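Local coordinates for protein putative phosphoribosyltransferase (Neisseria gonorrhoeae, PDB 5VOG) that binds guanosine-5',3'-tetraphosphate (ppGpp) and is probably a type I phosphoribosyltransferase, at residues K12-Y17 with W161-W166; D39-I44 with L59-Y64; V66-Y71 with R111-F116. All coordinates share one frame; numbering follows the deposited sequence.

Contact 1: residues K12-Y17 with W161-W166. With G4P (guanosine-5',3'-tetraphosphate), chain D.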
loop_
_atom_site.group_PDB
_atom_site.type_symbol
_atom_site.label_atom_id
_atom_site.label_comp_id
_atom_site.label_asym_id
_atom_site.label_seq_id
_atom_site.Cartn_x
_atom_site.Cartn_y
_atom_site.Cartn_z
ATOM N N LYS A 12 3.481 25.519 -2.916
ATOM C CA LYS A 12 3.596 24.102 -3.212
ATOM C C LYS A 12 4.903 23.574 -2.646
ATOM O O LYS A 12 5.888 24.307 -2.527
ATOM C CB LYS A 12 3.518 23.850 -4.727
ATOM C CG LYS A 12 2.231 24.375 -5.342
ATOM C CD LYS A 12 2.262 24.371 -6.858
ATOM C CE LYS A 12 2.211 22.968 -7.416
ATOM N NZ LYS A 12 2.088 22.988 -8.901
ATOM N N ILE A 13 4.903 22.291 -2.297
ATOM C CA ILE A 13 6.091 21.638 -1.769
ATOM C C ILE A 13 6.160 20.234 -2.354
ATOM O O ILE A 13 5.135 19.601 -2.623
ATOM C CB ILE A 13 6.098 21.638 -0.213
ATOM C CG1 ILE A 13 7.435 21.129 0.332
ATOM C CG2 ILE A 13 4.934 20.828 0.345
ATOM C CD1 ILE A 13 7.767 21.636 1.727
ATOM N N TRP A 14 7.385 19.775 -2.602
ATOM C CA TRP A 14 7.670 18.430 -3.088
ATOM C C TRP A 14 8.517 17.698 -2.057
ATOM O O TRP A 14 9.477 18.261 -1.519
ATOM C CB TRP A 14 8.426 18.466 -4.425
ATOM C CG TRP A 14 7.633 18.959 -5.609
ATOM C CD1 TRP A 14 7.175 18.206 -6.649
ATOM C CD2 TRP A 14 7.223 20.308 -5.883
ATOM N NE1 TRP A 14 6.501 18.993 -7.547
ATOM C CE2 TRP A 14 6.519 20.290 -7.104
ATOM C CE3 TRP A 14 7.387 21.529 -5.217
ATOM C CZ2 TRP A 14 5.970 21.440 -7.670
ATOM C CZ3 TRP A 14 6.840 22.670 -5.779
ATOM C CH2 TRP A 14 6.143 22.618 -6.997
ATOM N N TYR A 15 8.176 16.435 -1.797
ATOM C CA TYR A 15 8.909 15.600 -0.858
ATOM C C TYR A 15 9.438 14.370 -1.577
ATOM O O TYR A 15 8.714 13.741 -2.353
ATOM C CB TYR A 15 8.025 15.141 0.316
ATOM C CG TYR A 15 7.552 16.233 1.243
ATOM C CD1 TYR A 15 8.455 17.007 1.968
ATOM C CD2 TYR A 15 6.195 16.467 1.426
ATOM C CE1 TYR A 15 8.011 17.996 2.830
ATOM C CE2 TYR A 15 5.744 17.447 2.293
ATOM C CZ TYR A 15 6.651 18.210 2.986
ATOM O OH TYR A 15 6.188 19.182 3.849
ATOM N N THR A 16 10.691 14.018 -1.305
ATOM C CA THR A 16 11.240 12.786 -1.849
ATOM C C THR A 16 10.698 11.584 -1.078
ATOM O O THR A 16 10.163 11.711 0.025
ATOM C CB THR A 16 12.774 12.787 -1.789
ATOM O OG1 THR A 16 13.200 12.718 -0.421
ATOM C CG2 THR A 16 13.355 14.043 -2.444
ATOM N N TYR A 17 10.842 10.396 -1.677
ATOM C CA TYR A 17 10.514 9.175 -0.946
ATOM C C TYR A 17 11.277 9.107 0.368
ATOM O O TYR A 17 10.709 8.763 1.407
ATOM C CB TYR A 17 10.832 7.935 -1.782
ATOM C CG TYR A 17 9.821 7.575 -2.850
ATOM C CD1 TYR A 17 8.564 7.073 -2.508
ATOM C CD2 TYR A 17 10.138 7.684 -4.202
ATOM C CE1 TYR A 17 7.639 6.732 -3.486
ATOM C CE2 TYR A 17 9.220 7.339 -5.186
ATOM C CZ TYR A 17 7.974 6.863 -4.825
ATOM O OH TYR A 17 7.056 6.516 -5.802
ATOM N N TRP A 161 -0.064 22.886 -1.168
ATOM C CA TRP A 161 -0.295 21.666 -1.925
ATOM C C TRP A 161 0.952 20.795 -1.868
ATOM O O TRP A 161 2.041 21.225 -2.266
ATOM C CB TRP A 161 -0.670 21.960 -3.371
ATOM C CG TRP A 161 -1.127 20.703 -4.036
ATOM C CD1 TRP A 161 -0.432 19.936 -4.929
ATOM C CD2 TRP A 161 -2.373 20.037 -3.817
ATOM N NE1 TRP A 161 -1.181 18.841 -5.290
ATOM C CE2 TRP A 161 -2.377 18.879 -4.622
ATOM C CE3 TRP A 161 -3.492 20.312 -3.021
ATOM C CZ2 TRP A 161 -3.460 17.999 -4.660
ATOM C CZ3 TRP A 161 -4.567 19.434 -3.058
ATOM C CH2 TRP A 161 -4.542 18.293 -3.872
ATOM N N ILE A 162 0.789 19.575 -1.378
ATOM C CA ILE A 162 1.894 18.635 -1.237
ATOM C C ILE A 162 1.958 17.763 -2.479
ATOM O O ILE A 162 0.961 17.135 -2.862
ATOM C CB ILE A 162 1.728 17.778 0.026
ATOM C CG1 ILE A 162 1.691 18.666 1.273
ATOM C CG2 ILE A 162 2.834 16.735 0.112
ATOM C CD1 ILE A 162 1.205 17.929 2.527
ATOM N N ASN A 163 3.130 17.718 -3.107
ATOM C CA ASN A 163 3.365 16.850 -4.258
ATOM C C ASN A 163 4.127 15.620 -3.788
ATOM O O ASN A 163 5.276 15.727 -3.346
ATOM C CB ASN A 163 4.127 17.604 -5.341
ATOM C CG ASN A 163 3.337 18.764 -5.880
ATOM O OD1 ASN A 163 2.467 18.585 -6.723
ATOM N ND2 ASN A 163 3.602 19.963 -5.360
ATOM N N TYR A 164 3.469 14.445 -3.861
ATOM C CA TYR A 164 4.025 13.183 -3.397
ATOM C C TYR A 164 4.858 12.523 -4.485
ATOM O O TYR A 164 4.524 12.607 -5.668
ATOM C CB TYR A 164 2.906 12.235 -2.955
ATOM C CG TYR A 164 2.275 12.723 -1.676
ATOM C CD1 TYR A 164 2.938 12.578 -0.471
ATOM C CD2 TYR A 164 1.051 13.389 -1.682
ATOM C CE1 TYR A 164 2.392 13.052 0.710
ATOM C CE2 TYR A 164 0.492 13.869 -0.507
ATOM C CZ TYR A 164 1.177 13.704 0.686
ATOM O OH TYR A 164 0.644 14.190 1.867
ATOM N N PRO A 165 5.937 11.845 -4.093
ATOM C CA PRO A 165 6.783 11.191 -5.102
ATOM C C PRO A 165 6.060 10.079 -5.843
ATOM O O PRO A 165 6.412 9.774 -6.992
ATOM C CB PRO A 165 7.962 10.659 -4.275
ATOM C CG PRO A 165 7.398 10.469 -2.887
ATOM C CD PRO A 165 6.391 11.584 -2.713
ATOM N N TRP A 166 5.057 9.466 -5.222
ATOM C CA TRP A 166 4.304 8.405 -5.873
ATOM C C TRP A 166 3.289 8.936 -6.874
ATOM O O TRP A 166 2.535 8.144 -7.449
ATOM C CB TRP A 166 3.622 7.530 -4.824
ATOM C CG TRP A 166 2.860 8.239 -3.714
ATOM C CD1 TRP A 166 1.614 8.800 -3.800
ATOM C CD2 TRP A 166 3.270 8.386 -2.342
ATOM N NE1 TRP A 166 1.231 9.293 -2.569
ATOM C CE2 TRP A 166 2.230 9.054 -1.662
ATOM C CE3 TRP A 166 4.419 8.027 -1.630
ATOM C CZ2 TRP A 166 2.298 9.353 -0.301
ATOM C CZ3 TRP A 166 4.488 8.327 -0.278
ATOM C CH2 TRP A 166 3.437 8.996 0.369
HETATM P PB G4P D . -8.640 13.638 5.140
HETATM O O1B G4P D . -9.918 13.208 5.662
HETATM O O2B G4P D . -8.192 15.050 5.579
HETATM O O3B G4P D . -7.524 12.600 5.482
HETATM O O3A G4P D . -8.638 13.606 3.546
HETATM P PA G4P D . -9.578 14.328 2.488
HETATM O O1A G4P D . -10.916 13.701 2.442
HETATM O O2A G4P D . -9.590 15.812 2.755
HETATM O "O5'" G4P D . -8.722 14.091 1.143
HETATM C "C5'" G4P D . -9.325 14.055 -0.165
HETATM C "C4'" G4P D . -8.233 13.834 -1.177
HETATM O "O4'" G4P D . -7.416 15.012 -1.288
HETATM C "C3'" G4P D . -7.279 12.682 -0.843
HETATM O "O3'" G4P D . -7.308 11.731 -1.929
HETATM C "C2'" G4P D . -5.894 13.323 -0.715
HETATM O "O2'" G4P D . -4.836 12.519 -1.236
HETATM C "C1'" G4P D . -6.083 14.609 -1.516
HETATM N N9 G4P D . -5.209 15.686 -1.045
HETATM C C8 G4P D . -5.486 16.602 -0.066
HETATM N N7 G4P D . -4.498 17.439 0.150
HETATM C C5 G4P D . -3.513 17.044 -0.743
HETATM C C6 G4P D . -2.208 17.570 -1.002
HETATM O O6 G4P D . -1.662 18.531 -0.451
HETATM N N1 G4P D . -1.555 16.877 -2.002
HETATM C C2 G4P D . -2.069 15.804 -2.683
HETATM N N2 G4P D . -1.303 15.267 -3.636
HETATM N N3 G4P D . -3.280 15.304 -2.453
HETATM C C4 G4P D . -3.941 15.965 -1.483
HETATM P PC G4P D . -8.408 10.602 -2.045
HETATM O O1C G4P D . -9.661 11.137 -2.645
HETATM O O2C G4P D . -8.555 10.054 -0.651
HETATM O O3C G4P D . -7.740 9.485 -2.965
HETATM P PD G4P D . -6.502 8.494 -2.791
HETATM O O1D G4P D . -6.193 8.467 -1.331
HETATM O O2D G4P D . -6.995 7.130 -3.326
HETATM O O3D G4P D . -5.412 9.054 -3.668
HETATM O O HOH W 1 1.142 20.262 -8.680
#
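I13 and N163 carry the polar core of a two-stranded parallel sheet, in which strands 12-14 and 161-163 run side by side with their axes 4.8 Å apart. The amide of I13 is spent on W161 O (I13 N to W161 O 3.1 Å). I13 O, in turn, accepts two donors from one residue. N163 N approaches I13 O at 2.8 Å, nearly in line with the carbonyl, whereas N163 ND2 reaches the same I13 O from above the carbonyl plane, off the lone pairs, at 3.2 Å. The remaining amide oxygen, N163 OD1, takes a hydrogen bond from a water that also accepts from K12 NZ, so both ends of the asparagine head are engaged. A longer, weak bond from Y15 N to N163 O ends the pairing.

With its CG beside the backbone N (chi1 -63°), N163 lays its amide flat over the W14 indole, the two planes 16° apart, and its CB sits over the five-membered ring as a CH-pi contact. Beyond the strands, P165 CB rests 3.6 Å from the centroid of the Y17 ring, again over a face, while Y17 OH is hydrogen-bonded to H21 of the second subunit.

The N-H and C=O of I162 that point away from strand 12-14 serve the ligand. I162 N donates to O6 of the guanine (2.8 Å), and I162 O receives both N1 and, less directly, N2; W161 lies face-on against the base, with H8, from the purification tag, also stacked on the indole. Reading a purine through one residue's backbone N-H and C=O, under an aromatic lid, is typical of the hood of purine phosphoribosyltransferases, and this small sheet is consistent with that subdomain.

Contact 2: residues D39-I44 with L59-Y64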
loop_
_atom_site.group_PDB
_atom_site.type_symbol
_atom_site.label_atom_id
_atom_site.label_comp_id
_atom_site.label_asym_id
_atom_site.label_seq_id
_atom_site.Cartn_x
_atom_site.Cartn_y
_atom_site.Cartn_z
ATOM N N ASP A 39 -2.063 -3.432 17.560
ATOM C CA ASP A 39 -2.002 -4.814 17.113
ATOM C C ASP A 39 -2.064 -4.947 15.603
ATOM O O ASP A 39 -1.615 -5.968 15.066
ATOM C CB ASP A 39 -3.143 -5.610 17.755
ATOM C CG ASP A 39 -3.075 -5.586 19.267
ATOM O OD1 ASP A 39 -2.085 -6.116 19.817
ATOM O OD2 ASP A 39 -3.991 -5.016 19.908
ATOM N N ALA A 40 -2.581 -3.936 14.914
ATOM C CA ALA A 40 -2.680 -3.948 13.463
ATOM C C ALA A 40 -2.908 -2.522 12.991
ATOM O O ALA A 40 -3.361 -1.664 13.758
ATOM C CB ALA A 40 -3.820 -4.853 12.987
ATOM N N MET A 41 -2.569 -2.278 11.726
ATOM C CA MET A 41 -2.896 -1.044 11.026
ATOM C C MET A 41 -4.089 -1.286 10.114
ATOM O O MET A 41 -4.296 -2.399 9.621
ATOM C CB MET A 41 -1.713 -0.546 10.184
ATOM C CG MET A 41 -0.603 0.084 11.001
ATOM S SD MET A 41 0.797 0.575 9.966
ATOM C CE MET A 41 1.817 -0.900 10.033
ATOM N N ILE A 42 -4.878 -0.238 9.898
ATOM C CA ILE A 42 -5.889 -0.223 8.844
ATOM C C ILE A 42 -5.522 0.940 7.932
ATOM O O ILE A 42 -5.749 2.111 8.274
ATOM C CB ILE A 42 -7.314 -0.085 9.392
ATOM C CG1 ILE A 42 -7.626 -1.243 10.349
ATOM C CG2 ILE A 42 -8.324 -0.024 8.244
ATOM C CD1 ILE A 42 -8.939 -1.091 11.089
ATOM N N ALA A 43 -4.922 0.627 6.782
ATOM C CA ALA A 43 -4.533 1.651 5.821
ATOM C C ALA A 43 -5.735 2.055 4.984
ATOM O O ALA A 43 -6.488 1.202 4.518
ATOM C CB ALA A 43 -3.424 1.130 4.905
ATOM N N ILE A 44 -5.904 3.356 4.774
ATOM C CA ILE A 44 -6.945 3.859 3.883
ATOM C C ILE A 44 -6.307 4.077 2.514
ATOM O O ILE A 44 -5.565 5.040 2.318
ATOM C CB ILE A 44 -7.578 5.152 4.410
ATOM C CG1 ILE A 44 -8.101 4.969 5.838
ATOM C CG2 ILE A 44 -8.698 5.601 3.475
ATOM C CD1 ILE A 44 -8.490 6.301 6.510
ATOM N N LEU A 59 6.855 -0.496 13.162
ATOM C CA LEU A 59 5.867 -0.995 14.115
ATOM C C LEU A 59 5.671 -2.504 14.067
ATOM O O LEU A 59 5.244 -3.089 15.068
ATOM C CB LEU A 59 4.516 -0.309 13.899
ATOM C CG LEU A 59 4.463 1.203 14.128
ATOM C CD1 LEU A 59 3.021 1.667 14.009
ATOM C CD2 LEU A 59 5.041 1.593 15.491
ATOM N N GLU A 60 5.949 -3.139 12.928
ATOM C CA GLU A 60 5.921 -4.597 12.779
ATOM C C GLU A 60 4.586 -5.195 13.220
ATOM O O GLU A 60 4.523 -6.114 14.042
ATOM C CB GLU A 60 7.088 -5.246 13.524
ATOM C CG GLU A 60 8.443 -4.799 12.998
ATOM C CD GLU A 60 9.554 -5.765 13.342
ATOM O OE1 GLU A 60 9.769 -6.731 12.576
ATOM O OE2 GLU A 60 10.211 -5.561 14.380
ATOM N N ILE A 61 3.508 -4.663 12.649
ATOM C CA ILE A 61 2.157 -5.179 12.847
ATOM C C ILE A 61 1.493 -5.275 11.477
ATOM O O ILE A 61 1.849 -4.514 10.564
ATOM C CB ILE A 61 1.348 -4.299 13.820
ATOM C CG1 ILE A 61 1.308 -2.840 13.346
ATOM C CG2 ILE A 61 1.925 -4.385 15.228
ATOM C CD1 ILE A 61 0.543 -1.911 14.277
ATOM N N PRO A 62 0.546 -6.193 11.283
ATOM C CA PRO A 62 -0.036 -6.391 9.947
ATOM C C PRO A 62 -0.863 -5.202 9.482
ATOM O O PRO A 62 -1.470 -4.485 10.286
ATOM C CB PRO A 62 -0.926 -7.627 10.128
ATOM C CG PRO A 62 -1.212 -7.678 11.611
ATOM C CD PRO A 62 0.040 -7.170 12.263
ATOM N N ILE A 63 -0.920 -5.030 8.157
ATOM C CA ILE A 63 -1.668 -3.949 7.525
ATOM C C ILE A 63 -2.936 -4.528 6.914
ATOM O O ILE A 63 -2.880 -5.246 5.909
ATOM C CB ILE A 63 -0.852 -3.232 6.440
ATOM C CG1 ILE A 63 0.490 -2.732 6.973
ATOM C CG2 ILE A 63 -1.676 -2.100 5.822
ATOM C CD1 ILE A 63 1.457 -2.423 5.834
ATOM N N TYR A 64 -4.081 -4.187 7.487
ATOM C CA TYR A 64 -5.367 -4.384 6.837
ATOM C C TYR A 64 -5.686 -3.150 5.995
ATOM O O TYR A 64 -5.067 -2.096 6.151
ATOM C CB TYR A 64 -6.460 -4.647 7.882
ATOM C CG TYR A 64 -6.278 -5.979 8.589
ATOM C CD1 TYR A 64 -6.997 -7.101 8.190
ATOM C CD2 TYR A 64 -5.366 -6.121 9.641
ATOM C CE1 TYR A 64 -6.819 -8.332 8.818
ATOM C CE2 TYR A 64 -5.184 -7.335 10.276
ATOM C CZ TYR A 64 -5.906 -8.443 9.860
ATOM O OH TYR A 64 -5.718 -9.652 10.495
#
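I61, just past helix 49-59, turns its side chain onto the start of strand 40-45. Its CD1 lies against the backbone of A40, 3.7 Å from A40 C, and its CG1 meets the methyl end of M41. CG1 takes the position between backbone N and carbonyl carbon (chi1 56°), which aims that branch at the strand. The carbonyl oxygen of I61 is buried without a polar partner in the model; the nearest atom across the contact is the M41 methyl, CE.

P62 follows, setting CD against D39 O and CG against A40 CB, and its own carbonyl opens the pairing, accepting M41 N at 2.9 Å in a nearly straight bond. At I63 the side chain falls on the same face as M41 and A43: CG1 touches M41 CE at 3.8 Å and CG2 meets A43 CB. The thioether, bent at its last torsion (chi3 -91°), thus brings one methyl against both isoleucines.

Y64 closes the segment with two backbone bonds, its N to M41 O and its O from A43 N, each 2.8 Å. Its ring lies on the other face with I42, and turns an edge to A40 CB.

The contact completes a beta-alpha-beta unit: helix 49-59 packs on M41 and A43 through L55, R56, F49 and A52, strand 101-105 pairs with the far side of strand 40-45, and F49 of the second subunit packs on I63.

Contact 3: residues V66-Y71 with R111-F116; sequences VTTAYY and RVTMEF. With G4P (guanosine-5',3'-tetraphosphate), chain D.
Y70 reaches from strand 63-75 to the start of helix 112-121, and its side chain can be followed outward to the phosphate that both elements hold. From CB, the CG lies beside the backbone N (chi1 -78°), which sends the ring along the bound nucleotide. CD2 passes O1C of the 3'-diphosphate at 3.8 Å. One atom further, CE2 comes within 3.6 Å of the ligand C5' and 3.7 Å of T113 OG1, the latter at an oblique angle to the ring. CZ makes a loose apolar contact with V112 CG1. At the tip, OH donates to O1A of the 5'-diphosphate at 2.6 Å, with O1A lying in the ring plane at its edge, and the same hydroxyl rests 3.4 Å from V112 CB, the two side chains crossing at about a right angle.

T113 grips O1A as well, through OG1 at 2.7 Å and, more loosely, its backbone N. With OG1 beside the backbone N (chi1 -63°), the methyl CG2 is left anti to N and meets T68 OG1 tip to tip. A single water lies between the two hydroxyls: it donates to T113 OG1 and to O2C of the ligand and is hydrogen-bonded to T68 OG1, so the strand reaches the 3'-diphosphate through one water.

The terminal phosphate of the 5' arm sits on the helix start, taking R111 N to O2B (2.8 Å) and M114 N to O1B, while S110 and D109 supply further bonds to the ligand. No hydrogen bond joins strand and helix directly. Three donors from two elements converge on O1A, so the polar coupling of strand and helix runs through the bound anion and one bridging water, consistent with the PRPP-binding loop, leading into a helix, of type I phosphoribosyltransferases.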
loop_
_atom_site.group_PDB
_atom_site.type_symbol
_atom_site.label_atom_id
_atom_site.label_comp_id
_atom_site.label_asym_id
_atom_site.label_seq_id
_atom_site.Cartn_x
_atom_site.Cartn_y
_atom_site.Cartn_z
ATOM N N VAL A 66 -8.722 -0.649 3.850
ATOM C CA VAL A 66 -9.993 -0.177 3.323
ATOM C C VAL A 66 -9.639 0.858 2.268
ATOM O O VAL A 66 -8.531 1.396 2.257
ATOM C CB VAL A 66 -10.910 0.437 4.412
ATOM C CG1 VAL A 66 -11.179 -0.574 5.527
ATOM C CG2 VAL A 66 -10.292 1.722 4.975
ATOM N N THR A 67 -10.576 1.131 1.358
ATOM C CA THR A 67 -10.368 2.222 0.412
ATOM C C THR A 67 -11.646 3.038 0.313
ATOM O O THR A 67 -12.753 2.488 0.298
ATOM C CB THR A 67 -9.937 1.732 -0.992
ATOM O OG1 THR A 67 -8.593 1.245 -0.941
ATOM C CG2 THR A 67 -9.991 2.874 -2.024
ATOM N N THR A 68 -11.482 4.353 0.258
ATOM C CA THR A 68 -12.575 5.280 0.031
ATOM C C THR A 68 -12.276 6.109 -1.208
ATOM O O THR A 68 -11.123 6.237 -1.629
ATOM C CB THR A 68 -12.771 6.224 1.225
ATOM O OG1 THR A 68 -11.536 6.908 1.481
ATOM C CG2 THR A 68 -13.181 5.444 2.456
ATOM N N ALA A 69 -13.326 6.695 -1.772
ATOM C CA ALA A 69 -13.167 7.632 -2.872
ATOM C C ALA A 69 -14.318 8.620 -2.829
ATOM O O ALA A 69 -15.358 8.362 -2.221
ATOM C CB ALA A 69 -13.112 6.913 -4.228
ATOM N N TYR A 70 -14.112 9.773 -3.456
ATOM C CA TYR A 70 -15.192 10.730 -3.618
ATOM C C TYR A 70 -15.966 10.415 -4.889
ATOM O O TYR A 70 -15.386 10.028 -5.909
ATOM C CB TYR A 70 -14.654 12.160 -3.662
ATOM C CG TYR A 70 -14.278 12.732 -2.307
ATOM C CD1 TYR A 70 -15.123 13.612 -1.647
ATOM C CD2 TYR A 70 -13.071 12.408 -1.698
ATOM C CE1 TYR A 70 -14.776 14.156 -0.422
ATOM C CE2 TYR A 70 -12.713 12.948 -0.464
ATOM C CZ TYR A 70 -13.573 13.821 0.165
ATOM O OH TYR A 70 -13.238 14.368 1.385
ATOM N N TYR A 71 -17.287 10.560 -4.812
ATOM C CA TYR A 71 -18.187 10.305 -5.926
ATOM C C TYR A 71 -19.144 11.477 -6.075
ATOM O O TYR A 71 -19.431 12.186 -5.109
ATOM C CB TYR A 71 -18.995 9.008 -5.723
ATOM C CG TYR A 71 -18.188 7.728 -5.781
ATOM C CD1 TYR A 71 -18.084 7.006 -6.963
ATOM C CD2 TYR A 71 -17.548 7.231 -4.652
ATOM C CE1 TYR A 71 -17.354 5.832 -7.024
ATOM C CE2 TYR A 71 -16.815 6.059 -4.703
ATOM C CZ TYR A 71 -16.723 5.363 -5.891
ATOM O OH TYR A 71 -15.997 4.198 -5.948
ATOM N N ARG A 111 -10.333 16.425 6.683
ATOM C CA ARG A 111 -10.809 15.441 7.657
ATOM C C ARG A 111 -12.145 14.811 7.292
ATOM O O ARG A 111 -12.701 14.064 8.107
ATOM C CB ARG A 111 -10.902 16.015 9.073
ATOM C CG ARG A 111 -9.573 16.104 9.725
ATOM C CD ARG A 111 -9.612 16.748 11.099
ATOM N NE ARG A 111 -8.236 16.902 11.526
ATOM C CZ ARG A 111 -7.838 17.610 12.571
ATOM N NH1 ARG A 111 -8.722 18.250 13.331
ATOM N NH2 ARG A 111 -6.545 17.673 12.854
ATOM N N VAL A 112 -12.664 15.055 6.087
ATOM C CA VAL A 112 -13.932 14.441 5.704
ATOM C C VAL A 112 -13.777 12.929 5.555
ATOM O O VAL A 112 -14.618 12.162 6.040
ATOM C CB VAL A 112 -14.487 15.114 4.434
ATOM C CG1 VAL A 112 -15.683 14.354 3.888
ATOM C CG2 VAL A 112 -14.898 16.560 4.761
ATOM N N THR A 113 -12.693 12.464 4.922
ATOM C CA THR A 113 -12.497 11.017 4.825
ATOM C C THR A 113 -12.202 10.425 6.190
ATOM O O THR A 113 -12.721 9.355 6.544
ATOM C CB THR A 113 -11.354 10.683 3.868
ATOM O OG1 THR A 113 -11.689 11.130 2.555
ATOM C CG2 THR A 113 -11.094 9.161 3.835
ATOM N N MET A 114 -11.355 11.109 6.962
ATOM C CA MET A 114 -10.965 10.608 8.272
ATOM C C MET A 114 -12.179 10.433 9.178
ATOM O O MET A 114 -12.337 9.393 9.828
ATOM C CB MET A 114 -9.951 11.560 8.897
ATOM C CG MET A 114 -9.298 11.033 10.155
ATOM S SD MET A 114 -8.220 12.290 10.871
ATOM C CE MET A 114 -7.014 12.432 9.557
ATOM N N GLU A 115 -13.054 11.445 9.231
ATOM C CA GLU A 115 -14.257 11.330 10.051
ATOM C C GLU A 115 -15.132 10.175 9.589
ATOM O O GLU A 115 -15.652 9.411 10.411
ATOM C CB GLU A 115 -15.062 12.632 10.027
ATOM C CG GLU A 115 -16.378 12.501 10.808
ATOM C CD GLU A 115 -17.321 13.691 10.673
ATOM O OE1 GLU A 115 -16.864 14.841 10.579
ATOM O OE2 GLU A 115 -18.549 13.464 10.676
ATOM N N PHE A 116 -15.309 10.037 8.272
ATOM C CA PHE A 116 -16.133 8.962 7.733
ATOM C C PHE A 116 -15.593 7.602 8.158
ATOM O O PHE A 116 -16.339 6.743 8.647
ATOM C CB PHE A 116 -16.185 9.082 6.205
ATOM C CG PHE A 116 -16.910 7.955 5.516
ATOM C CD1 PHE A 116 -18.269 8.032 5.264
ATOM C CD2 PHE A 116 -16.224 6.831 5.083
ATOM C CE1 PHE A 116 -18.929 6.999 4.619
ATOM C CE2 PHE A 116 -16.887 5.797 4.441
ATOM C CZ PHE A 116 -18.228 5.880 4.202
HETATM P PB G4P D . -8.640 13.638 5.140
HETATM O O1B G4P D . -9.918 13.208 5.662
HETATM O O2B G4P D . -8.192 15.050 5.579
HETATM O O3B G4P D . -7.524 12.600 5.482
HETATM O O3A G4P D . -8.638 13.606 3.546
HETATM P PA G4P D . -9.578 14.328 2.488
HETATM O O1A G4P D . -10.916 13.701 2.442
HETATM O O2A G4P D . -9.590 15.812 2.755
HETATM O "O5'" G4P D . -8.722 14.091 1.143
HETATM C "C5'" G4P D . -9.325 14.055 -0.165
HETATM C "C4'" G4P D . -8.233 13.834 -1.177
HETATM O "O4'" G4P D . -7.416 15.012 -1.288
HETATM C "C3'" G4P D . -7.279 12.682 -0.843
HETATM O "O3'" G4P D . -7.308 11.731 -1.929
HETATM C "C2'" G4P D . -5.894 13.323 -0.715
HETATM O "O2'" G4P D . -4.836 12.519 -1.236
HETATM C "C1'" G4P D . -6.083 14.609 -1.516
HETATM N N9 G4P D . -5.209 15.686 -1.045
HETATM C C8 G4P D . -5.486 16.602 -0.066
HETATM N N7 G4P D . -4.498 17.439 0.150
HETATM C C5 G4P D . -3.513 17.044 -0.743
HETATM C C6 G4P D . -2.208 17.570 -1.002
HETATM O O6 G4P D . -1.662 18.531 -0.451
HETATM N N1 G4P D . -1.555 16.877 -2.002
HETATM C C2 G4P D . -2.069 15.804 -2.683
HETATM N N2 G4P D . -1.303 15.267 -3.636
HETATM N N3 G4P D . -3.280 15.304 -2.453
HETATM C C4 G4P D . -3.941 15.965 -1.483
HETATM P PC G4P D . -8.408 10.602 -2.045
HETATM O O1C G4P D . -9.661 11.137 -2.645
HETATM O O2C G4P D . -8.555 10.054 -0.651
HETATM O O3C G4P D . -7.740 9.485 -2.965
HETATM P PD G4P D . -6.502 8.494 -2.791
HETATM O O1D G4P D . -6.193 8.467 -1.331
HETATM O O2D G4P D . -6.995 7.130 -3.326
HETATM O O3D G4P D . -5.412 9.054 -3.668
HETATM O O HOH W 2 -11.310 9.388 0.312
#

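Contact 2 is the buried member of the three, a backbone-paired, otherwise apolar junction within the main sheet. Contacts 1 and 3 are only partly buried, and both face the nucleotide, gripping different parts of it: 161-166 reads the base and 111-116 the 5'-diphosphate, with about 21 Å between their centres. Contacts 2 and 3 share strand 63-75 and touch through A43 O and V66 N, a probable hydrogen bond; one strand thus runs from the buried core to the phosphate site. Contact 1 stands apart in its own two-stranded sheet and, along the chain, encloses the other two. All three border the second subunit, contact 3 through T67 alone.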